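Local coordinates for polyamine export protein (Haemophilus ducreyi, PDB 2P4P), which probably takes part in cadaverine and putrescine efflux across the inner membrane, the chain here being its C-terminal CorC_HlyC (transporter-associated) domain, at residues Glu20-Ala25 with Glu38-Phe43; Ile67-Thr70 with Asp76-Met79. All coordinates share one frame; numbering follows the deposited sequence.

Interaction 1 of 2, residues Glu20-Ala25 with Glu38-Phe43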
loop_
_atom_site.group_PDB
_atom_site.type_symbol
_atom_site.label_atom_id
_atom_site.label_comp_id
_atom_site.label_asym_id
_atom_site.label_seq_id
_atom_site.Cartn_x
_atom_site.Cartn_y
_atom_site.Cartn_z
ATOM N N GLU A 20 12.444 -16.675 -2.177
ATOM C CA GLU A 20 13.913 -16.593 -2.064
ATOM C C GLU A 20 14.471 -15.251 -2.520
ATOM O O GLU A 20 15.404 -14.751 -1.930
ATOM C CB GLU A 20 14.563 -17.683 -2.914
ATOM C CG GLU A 20 14.292 -19.104 -2.424
ATOM C CD GLU A 20 12.813 -19.468 -2.465
ATOM O OE1 GLU A 20 12.196 -19.368 -3.556
ATOM O OE2 GLU A 20 12.273 -19.823 -1.393
ATOM N N ASP A 21 13.896 -14.702 -3.587
ATOM C CA ASP A 21 14.259 -13.384 -4.115
ATOM C C ASP A 21 14.040 -12.266 -3.091
ATOM O O ASP A 21 14.870 -11.369 -2.973
ATOM C CB ASP A 21 13.443 -13.099 -5.378
ATOM C CG ASP A 21 13.956 -13.876 -6.584
ATOM O OD1 ASP A 21 14.906 -14.647 -6.397
ATOM O OD2 ASP A 21 13.409 -13.708 -7.694
ATOM N N VAL A 22 12.912 -12.330 -2.390
ATOM C CA VAL A 22 12.558 -11.377 -1.315
ATOM C C VAL A 22 13.453 -11.533 -0.102
ATOM O O VAL A 22 14.023 -10.558 0.370
ATOM C CB VAL A 22 11.078 -11.542 -0.884
ATOM C CG1 VAL A 22 10.716 -10.609 0.302
ATOM C CG2 VAL A 22 10.167 -11.270 -2.065
HETATM N N MSE A 23 13.593 -12.764 0.382
HETATM C CA MSE A 23 14.541 -13.062 1.478
HETATM C C MSE A 23 15.943 -12.548 1.158
HETATM O O MSE A 23 16.580 -11.952 2.007
HETATM C CB MSE A 23 14.642 -14.578 1.779
HETATM C CG MSE A 23 13.395 -15.337 2.141
HETATM SE SE MSE A 23 12.476 -14.724 3.738
HETATM C CE MSE A 23 11.410 -13.256 3.031
ATOM N N ARG A 24 16.456 -12.856 -0.038
ATOM C CA ARG A 24 17.781 -12.394 -0.462
ATOM C C ARG A 24 17.909 -10.870 -0.436
ATOM O O ARG A 24 18.839 -10.328 0.160
ATOM C CB ARG A 24 18.152 -12.946 -1.852
ATOM C CG ARG A 24 19.235 -12.171 -2.585
ATOM C CD ARG A 24 19.566 -12.771 -3.973
ATOM N NE ARG A 24 19.271 -14.211 -4.069
ATOM C CZ ARG A 24 18.227 -14.730 -4.718
ATOM N NH1 ARG A 24 17.352 -13.942 -5.334
ATOM N NH2 ARG A 24 18.058 -16.043 -4.762
ATOM N N ALA A 25 16.969 -10.184 -1.072
ATOM C CA ALA A 25 16.992 -8.731 -1.104
ATOM C C ALA A 25 16.897 -8.090 0.293
ATOM O O ALA A 25 17.402 -6.996 0.492
ATOM C CB ALA A 25 15.915 -8.216 -2.000
ATOM N N GLU A 38 6.197 -21.158 -2.813
ATOM C CA GLU A 38 7.164 -20.670 -3.796
ATOM C C GLU A 38 7.283 -19.162 -3.767
ATOM O O GLU A 38 8.299 -18.609 -4.209
ATOM C CB GLU A 38 6.730 -21.081 -5.207
ATOM C CG GLU A 38 6.426 -22.553 -5.369
ATOM C CD GLU A 38 7.524 -23.324 -6.096
ATOM O OE1 GLU A 38 8.520 -22.710 -6.556
ATOM O OE2 GLU A 38 7.381 -24.564 -6.212
ATOM N N THR A 39 6.233 -18.496 -3.280
ATOM C CA THR A 39 6.175 -17.047 -3.384
ATOM C C THR A 39 6.007 -16.399 -2.028
ATOM O O THR A 39 5.522 -17.012 -1.059
ATOM C CB THR A 39 5.035 -16.547 -4.308
ATOM O OG1 THR A 39 3.779 -16.765 -3.674
ATOM C CG2 THR A 39 5.029 -17.261 -5.687
ATOM N N ILE A 40 6.383 -15.133 -1.980
ATOM C CA ILE A 40 6.269 -14.357 -0.757
ATOM C C ILE A 40 4.832 -14.314 -0.199
ATOM O O ILE A 40 4.629 -14.438 1.019
ATOM C CB ILE A 40 6.881 -12.928 -0.925
ATOM C CG1 ILE A 40 6.868 -12.185 0.428
ATOM C CG2 ILE A 40 6.201 -12.117 -2.089
ATOM C CD1 ILE A 40 7.706 -12.935 1.524
ATOM N N GLY A 41 3.850 -14.118 -1.071
ATOM C CA GLY A 41 2.458 -14.047 -0.646
ATOM C C GLY A 41 2.001 -15.416 -0.157
ATOM O O GLY A 41 1.214 -15.498 0.760
ATOM N N GLY A 42 2.491 -16.483 -0.783
ATOM C CA GLY A 42 2.159 -17.864 -0.375
ATOM C C GLY A 42 2.630 -18.126 1.043
ATOM O O GLY A 42 1.892 -18.642 1.858
ATOM N N PHE A 43 3.876 -17.764 1.322
ATOM C CA PHE A 43 4.460 -17.870 2.662
ATOM C C PHE A 43 3.692 -16.992 3.687
ATOM O O PHE A 43 3.403 -17.418 4.807
ATOM C CB PHE A 43 5.970 -17.560 2.568
ATOM C CG PHE A 43 6.671 -17.514 3.910
ATOM C CD1 PHE A 43 6.804 -18.661 4.674
ATOM C CD2 PHE A 43 7.134 -16.306 4.423
ATOM C CE1 PHE A 43 7.424 -18.607 5.932
ATOM C CE2 PHE A 43 7.762 -16.257 5.661
ATOM C CZ PHE A 43 7.900 -17.418 6.406
HETATM O O HOH W 1 10.446 -20.083 -5.545
#
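I40, in the first turn of its helix, reaches across to V22 and M23 and carries the apolar part of the contact. At its root, I40 CB meets V22 CG2 at 3.9 Å. The methyl branch stays beside the same group, I40 CG2 lying 4.1 Å from V22 CG2. Along the main branch, I40 CG1 passes to the other methyl of the valine, 4.2 Å from V22 CG1. Its tip touches two residues: I40 CD1 is 4.0 Å from V22 CG1 and equally far from M23 CE, the terminal methyl of a selenomethionine. Chi1 of I40 (-174°) sets CG1 opposite the backbone N and sends the longer branch across the valine, at about a right angle. M23 gets there by folding: bends at chi2 and chi3 curl the chain until CE, not the selenium, does the touching.

Beside this apolar patch a single water joins the two segments. E20, bent at chi2 (63°), brings its carboxylate to the water bound 2.7 Å from E20 OE1. The same water lies 2.9 Å from E38 O; the two oxygens, both acceptors, cannot bond each other, and the water donates to each, though with other acceptors in reach it may not serve both at once. Just beyond, T39 is the N-cap of the second helix: its OG1 accepts from G42 N at 3.2 Å, satisfying an amide of the first turn. On the outer side of the first helix, R24 and D21 form a salt bridge one turn apart.

The contact joins helix 19-25 to the start of helix 40-48 across a long loop. L19 packs against both I40 and F43, while I28 and F31 of that loop touch M23; F43 also meets Y60 edge-to-face.

Interaction 2 of 2, residues Ile67-Thr70 with Asp76-Met79; sequences IIDT and DQLM
The carboxylates of D69 and D76 stand perpendicular, their planes 90° apart, and the amide of Q77 is turned almost as steeply to D69. Q77 NE2 donates to D69 OD2 at 3.0 Å; the bond is nearly straight and leaves in the amide plane, but arrives on the syn side tilted 35° out of the carboxylate plane. At the other oxygen, D69 OD1 lies 2.6 Å from D76 OD2, so close that one of the acids probably carries a proton. Chi1 of D69 (77°) places the carboxylate between the backbone N and the carbonyl carbon of D69, a turn that brings it to D76 OD2 and Q77 NE2.

The backbones form two classic beta bulges. Q77 O accepts from both I68 N (2.8 Å) and D69 N, from the same face of its plane. D69 O in turn takes a bond from D76 N (2.9 Å) and a weak one from Q77 N. Farther along, I68 CD1 touches M79 CE at 3.8 Å.

The strands make a hairpin, 74-81 lying between 66-71 and 10-14. Helix 40-48 packs on I67 and L78; I68, D69, Q77 and M79 meet the second subunit, whose I68 O accepts from Q77 NE2.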
loop_
_atom_site.group_PDB
_atom_site.type_symbol
_atom_site.label_atom_id
_atom_site.label_comp_id
_atom_site.label_asym_id
_atom_site.label_seq_id
_atom_site.Cartn_x
_atom_site.Cartn_y
_atom_site.Cartn_z
ATOM N N ILE A 67 -0.342 -7.032 4.074
ATOM C CA ILE A 67 -1.156 -7.172 2.834
ATOM C C ILE A 67 -1.769 -5.833 2.387
ATOM O O ILE A 67 -2.501 -5.179 3.141
ATOM C CB ILE A 67 -2.294 -8.225 2.973
ATOM C CG1 ILE A 67 -1.745 -9.621 3.258
ATOM C CG2 ILE A 67 -3.219 -8.190 1.713
ATOM C CD1 ILE A 67 -2.883 -10.648 3.580
ATOM N N ILE A 68 -1.460 -5.404 1.164
ATOM C CA ILE A 68 -2.066 -4.178 0.658
ATOM C C ILE A 68 -3.393 -4.507 -0.023
ATOM O O ILE A 68 -4.412 -3.835 0.190
ATOM C CB ILE A 68 -1.080 -3.357 -0.245
ATOM C CG1 ILE A 68 0.074 -2.818 0.623
ATOM C CG2 ILE A 68 -1.814 -2.227 -1.055
ATOM C CD1 ILE A 68 -0.387 -2.124 1.958
ATOM N N ASP A 69 -3.375 -5.557 -0.826
ATOM C CA ASP A 69 -4.604 -6.072 -1.407
ATOM C C ASP A 69 -4.516 -7.557 -1.802
ATOM O O ASP A 69 -3.434 -8.086 -2.080
ATOM C CB ASP A 69 -5.033 -5.188 -2.580
ATOM C CG ASP A 69 -4.215 -5.428 -3.836
ATOM O OD1 ASP A 69 -4.789 -5.976 -4.792
ATOM O OD2 ASP A 69 -3.016 -5.076 -3.886
ATOM N N THR A 70 -5.670 -8.213 -1.799
ATOM C CA THR A 70 -5.794 -9.546 -2.342
ATOM C C THR A 70 -6.561 -9.458 -3.675
ATOM O O THR A 70 -7.338 -8.522 -3.907
ATOM C CB THR A 70 -6.509 -10.539 -1.375
ATOM O OG1 THR A 70 -7.885 -10.164 -1.221
ATOM C CG2 THR A 70 -5.813 -10.589 0.012
ATOM N N ASP A 76 -1.958 -10.035 -3.619
ATOM C CA ASP A 76 -1.606 -9.389 -4.883
ATOM C C ASP A 76 -0.409 -8.431 -4.649
ATOM O O ASP A 76 0.625 -8.513 -5.349
ATOM C CB ASP A 76 -2.865 -8.671 -5.401
ATOM C CG ASP A 76 -2.624 -7.818 -6.618
ATOM O OD1 ASP A 76 -1.901 -8.240 -7.547
ATOM O OD2 ASP A 76 -3.206 -6.718 -6.667
ATOM N N GLN A 77 -0.564 -7.544 -3.670
ATOM C CA GLN A 77 0.513 -6.622 -3.255
ATOM C C GLN A 77 0.695 -6.582 -1.758
ATOM O O GLN A 77 -0.277 -6.625 -1.013
ATOM C CB GLN A 77 0.227 -5.205 -3.719
ATOM C CG GLN A 77 0.323 -5.031 -5.201
ATOM C CD GLN A 77 -0.011 -3.626 -5.620
ATOM O OE1 GLN A 77 0.815 -2.934 -6.181
ATOM N NE2 GLN A 77 -1.217 -3.197 -5.331
ATOM N N LEU A 78 1.946 -6.441 -1.326
ATOM C CA LEU A 78 2.272 -6.284 0.069
ATOM C C LEU A 78 3.291 -5.154 0.258
ATOM O O LEU A 78 3.960 -4.737 -0.682
ATOM C CB LEU A 78 2.859 -7.579 0.627
ATOM C CG LEU A 78 4.088 -8.087 -0.137
ATOM C CD1 LEU A 78 5.293 -8.265 0.793
ATOM C CD2 LEU A 78 3.758 -9.361 -0.933
HETATM N N MSE A 79 3.389 -4.661 1.479
HETATM C CA MSE A 79 4.404 -3.703 1.841
HETATM C C MSE A 79 5.282 -4.300 2.910
HETATM O O MSE A 79 4.797 -5.000 3.793
HETATM C CB MSE A 79 3.749 -2.454 2.424
HETATM C CG MSE A 79 4.686 -1.268 2.490
HETATM SE SE MSE A 79 3.802 0.166 3.446
HETATM C CE MSE A 79 2.358 -0.841 4.210
#

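Interaction 1 and interaction 2 follow one another along the chain, their centres about 14 Å apart, and touch where I40 packs on L78, nearest atoms I40 CG2 and L78 CD2 at 3.9 Å. The CG2 methyl of I40 touches both V22 and L78, so the two contacts share one hydrophobic core. D69, T70 and E71 are magnesium-binding residues, but their ion is not bound to this chain here; a magnesium ion lies only nearby, about 4 Å from the side chain of D69. The side chain of I40 is about 12 Å from that of D69. A calcium ion lies about 4 Å from the V22 side chain.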